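Local structure of nucleoporin NUP116 (3NF5) at residues N43-K48 / R98-N103. The protein probably serves as a structural constituent of the nuclear pore complex, to which this C-terminal domain targets it, with a likely part in protein and mRNA transport. Residues are numbered along the deposited sequence; the frame is centred on the assembly and turned at random.
Sequences NKQYGK and RISCYN
The ring of Tyr102 lies against the backbone of residues 45-47, where the hairpin turn runs into strand 47-51, one face over Gly47, whose CA sits 3.8 Å from the ring centroid in a CH-pi contact, 21° off the normal. Tyr102 CD2 comes within 3.3 Å of Gly47 N, and the carbonyl carbon of Gln45 lies at the ring edge, in its plane. With CG anti to the carbonyl carbon (chi1 -53°), Tyr102 carries its hydroxyl along to Lys48, whose CG lies 3.6 Å from Tyr102 OH, and CD and CE 3.7 Å from it. That lysine chain runs extended beyond CG and crosses the tyrosine at a slant, its NZ going on to a salt bridge with Glu50. Here the antiparallel sheet of this C-terminal domain pairs strand 47-51 with strand 97-101, just after the turn from strand 40-43, where Tyr46 and Gly47 form a classic beta bulge opposite Asn43. Lys48 and Ser100 are a hydrogen-bonded pair, with Lys48 N 2.9 Å from Ser100 O and Ser100 N 3.0 Å from Lys48 O. Beyond Gly47, Tyr102 N donates to Tyr46 O (3.0 Å, 169° at the hydrogen), arriving from above the carbonyl plane; a water lies within hydrogen-bonding reach of that oxygen and Tyr102 O.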
ATOM      1  N   ASN A  43       2.880   4.367   3.297  1.00 18.00           N
ATOM      2  CA  ASN A  43       3.878   4.229   4.303  1.00 18.51           C
ATOM      3  C   ASN A  43       5.159   4.702   3.606  1.00 19.66           C
ATOM      4  O   ASN A  43       5.567   4.121   2.638  1.00 17.38           O
ATOM      5  CB  ASN A  43       3.979   2.783   4.737  1.00 19.02           C
ATOM      6  CG  ASN A  43       5.047   2.587   5.822  1.00 21.33           C
ATOM      7  OD1 ASN A  43       6.181   3.118   5.699  1.00 21.78           O
ATOM      8  ND2 ASN A  43       4.680   1.914   6.885  1.00 19.79           N
ATOM      9  N   LYS A  44       5.768   5.766   4.091  1.00 21.32           N
ATOM     10  CA  LYS A  44       6.867   6.435   3.409  1.00 23.47           C
ATOM     11  C   LYS A  44       8.041   5.523   3.159  1.00 22.73           C
ATOM     12  O   LYS A  44       8.746   5.672   2.168  1.00 22.66           O
ATOM     13  CB  LYS A  44       7.384   7.640   4.245  1.00 24.29           C
ATOM     14  CG  LYS A  44       6.415   8.838   4.349  1.00 29.98           C
ATOM     15  CD  LYS A  44       6.540   9.799   3.172  1.00 33.59           C
ATOM     16  CE  LYS A  44       5.525  10.960   3.244  1.00 33.48           C
ATOM     17  NZ  LYS A  44       5.591  11.783   4.526  1.00 35.54           N
ATOM     18  N   GLN A  45       8.257   4.587   4.073  1.00 22.72           N
ATOM     19  CA  GLN A  45       9.354   3.633   3.978  1.00 23.36           C
ATOM     20  C   GLN A  45       9.101   2.485   2.982  1.00 21.57           C
ATOM     21  O   GLN A  45      10.065   2.013   2.391  1.00 20.75           O
ATOM     22  CB  GLN A  45       9.658   2.988   5.345  1.00 23.78           C
ATOM     23  CG  GLN A  45      10.421   3.806   6.346  1.00 29.98           C
ATOM     24  CD  GLN A  45      11.184   2.894   7.285  1.00 34.26           C
ATOM     25  OE1 GLN A  45      12.374   2.626   7.065  1.00 40.48           O
ATOM     26  NE2 GLN A  45      10.476   2.308   8.250  1.00 35.75           N
ATOM     27  N   TYR A  46       7.835   2.028   2.814  1.00 18.36           N
ATOM     28  CA  TYR A  46       7.553   0.731   2.163  1.00 17.69           C
ATOM     29  C   TYR A  46       6.614   0.710   0.954  1.00 17.04           C
ATOM     30  O   TYR A  46       6.759  -0.166   0.117  1.00 18.71           O
ATOM     31  CB  TYR A  46       7.054  -0.271   3.168  1.00 19.70           C
ATOM     32  CG  TYR A  46       8.052  -0.565   4.308  1.00 22.13           C
ATOM     33  CD1 TYR A  46       9.371  -0.929   4.032  1.00 23.73           C
ATOM     34  CD2 TYR A  46       7.663  -0.455   5.642  1.00 23.48           C
ATOM     35  CE1 TYR A  46      10.315  -1.166   5.127  1.00 25.92           C
ATOM     36  CE2 TYR A  46       8.600  -0.657   6.719  1.00 26.08           C
ATOM     37  CZ  TYR A  46       9.905  -1.016   6.443  1.00 28.39           C
ATOM     38  OH  TYR A  46      10.797  -1.280   7.524  1.00 33.42           O
ATOM     39  N   GLY A  47       5.664   1.639   0.846  1.00 15.90           N
ATOM     40  CA  GLY A  47       4.779   1.613  -0.338  1.00 14.21           C
ATOM     41  C   GLY A  47       3.562   2.469  -0.123  1.00 13.75           C
ATOM     42  O   GLY A  47       3.389   3.085   0.932  1.00 13.14           O
ATOM     43  N   LYS A  48       2.702   2.482  -1.133  1.00 14.01           N
ATOM     44  CA  LYS A  48       1.437   3.197  -1.041  1.00 14.59           C
ATOM     45  C   LYS A  48       0.376   2.573  -1.942  1.00 14.15           C
ATOM     46  O   LYS A  48       0.668   1.893  -2.923  1.00 14.17           O
ATOM     47  CB  LYS A  48       1.570   4.657  -1.414  1.00 14.13           C
ATOM     48  CG  LYS A  48       2.104   5.004  -2.808  1.00 17.36           C
ATOM     49  CD  LYS A  48       2.160   6.515  -3.063  1.00 17.63           C
ATOM     50  CE  LYS A  48       2.884   6.869  -4.378  1.00 20.18           C
ATOM     51  NZ  LYS A  48       2.722   8.333  -4.623  1.00 16.55           N
ATOM     52  N   ARG A  98      -3.826   1.700  -7.769  1.00 11.72           N
ATOM     53  CA  ARG A  98      -2.466   1.584  -8.242  1.00 10.66           C
ATOM     54  C   ARG A  98      -1.702   1.468  -6.950  1.00 12.09           C
ATOM     55  O   ARG A  98      -1.855   2.334  -5.987  1.00  9.76           O
ATOM     56  CB  ARG A  98      -2.021   2.814  -9.015  1.00 11.55           C
ATOM     57  CG  ARG A  98      -0.547   2.858  -9.342  1.00 13.23           C
ATOM     58  CD  ARG A  98      -0.138   4.009 -10.295  1.00 16.18           C
ATOM     59  NE  ARG A  98      -0.681   3.873 -11.657  1.00 15.57           N
ATOM     60  CZ  ARG A  98      -1.612   4.648 -12.200  1.00 18.63           C
ATOM     61  NH1 ARG A  98      -2.176   5.673 -11.531  1.00 16.79           N
ATOM     62  NH2 ARG A  98      -1.998   4.380 -13.438  1.00 22.07           N
ATOM     63  N   ILE A  99      -0.869   0.431  -6.943  1.00 12.27           N
ATOM     64  CA  ILE A  99       0.003   0.128  -5.783  1.00 13.60           C
ATOM     65  C   ILE A  99       1.492   0.299  -6.123  1.00 13.76           C
ATOM     66  O   ILE A  99       1.958  -0.134  -7.187  1.00 14.82           O
ATOM     67  CB  ILE A  99      -0.330  -1.274  -5.282  1.00 11.91           C
ATOM     68  CG1 ILE A  99      -1.837  -1.319  -4.886  1.00 12.22           C
ATOM     69  CG2 ILE A  99       0.632  -1.637  -4.049  1.00 15.14           C
ATOM     70  CD1 ILE A  99      -2.407  -2.610  -4.442  1.00 17.51           C
ATOM     71  N   SER A 100       2.226   1.001  -5.267  1.00 14.94           N
ATOM     72  CA  SER A 100       3.670   1.154  -5.434  1.00 14.43           C
ATOM     73  C   SER A 100       4.366   0.514  -4.194  1.00 15.37           C
ATOM     74  O   SER A 100       3.956   0.766  -3.089  1.00 15.77           O
ATOM     75  CB  SER A 100       4.070   2.634  -5.545  1.00 14.57           C
ATOM     76  OG  SER A 100       3.376   3.330  -6.604  1.00 18.17           O
ATOM     77  N   CYS A 101       5.358  -0.330  -4.434  1.00 16.37           N
ATOM     78  CA  CYS A 101       6.191  -0.993  -3.380  1.00 18.77           C
ATOM     79  C   CYS A 101       7.668  -0.567  -3.563  1.00 18.20           C
ATOM     80  O   CYS A 101       8.198  -0.550  -4.693  1.00 15.78           O
ATOM     81  CB  CYS A 101       6.070  -2.475  -3.514  1.00 19.49           C
ATOM     82  SG  CYS A 101       4.448  -3.141  -3.251  1.00 30.27           S
ATOM     83  N   TYR A 102       8.301  -0.138  -2.465  1.00 17.79           N
ATOM     84  CA  TYR A 102       9.621   0.497  -2.531  1.00 18.55           C
ATOM     85  C   TYR A 102      10.675  -0.514  -2.111  1.00 19.26           C
ATOM     86  O   TYR A 102      10.383  -1.410  -1.359  1.00 19.07           O
ATOM     87  CB  TYR A 102       9.650   1.711  -1.573  1.00 18.61           C
ATOM     88  CG  TYR A 102       8.539   2.713  -1.767  1.00 17.31           C
ATOM     89  CD1 TYR A 102       8.093   3.064  -3.036  1.00 23.72           C
ATOM     90  CD2 TYR A 102       8.024   3.395  -0.686  1.00 19.15           C
ATOM     91  CE1 TYR A 102       7.114   4.041  -3.199  1.00 20.78           C
ATOM     92  CE2 TYR A 102       7.049   4.394  -0.813  1.00 22.90           C
ATOM     93  CZ  TYR A 102       6.579   4.688  -2.058  1.00 22.76           C
ATOM     94  OH  TYR A 102       5.632   5.665  -2.159  1.00 24.54           O
ATOM     95  N   ASN A 103      11.893  -0.362  -2.629  1.00 21.90           N
ATOM     96  CA  ASN A 103      13.034  -1.231  -2.278  1.00 22.60           C
ATOM     97  C   ASN A 103      12.765  -2.704  -2.431  1.00 22.57           C
ATOM     98  O   ASN A 103      13.164  -3.535  -1.580  1.00 22.29           O
ATOM     99  CB  ASN A 103      13.554  -0.856  -0.875  1.00 24.58           C
ATOM    100  CG  ASN A 103      13.926   0.599  -0.827  1.00 25.98           C
ATOM    101  OD1 ASN A 103      14.611   1.055  -1.725  1.00 35.04           O
ATOM    102  ND2 ASN A 103      13.390   1.351   0.102  1.00 29.22           N
TER
HETATM  103  O   HOH W   1       8.641  -2.590   0.333  1.00 32.80           O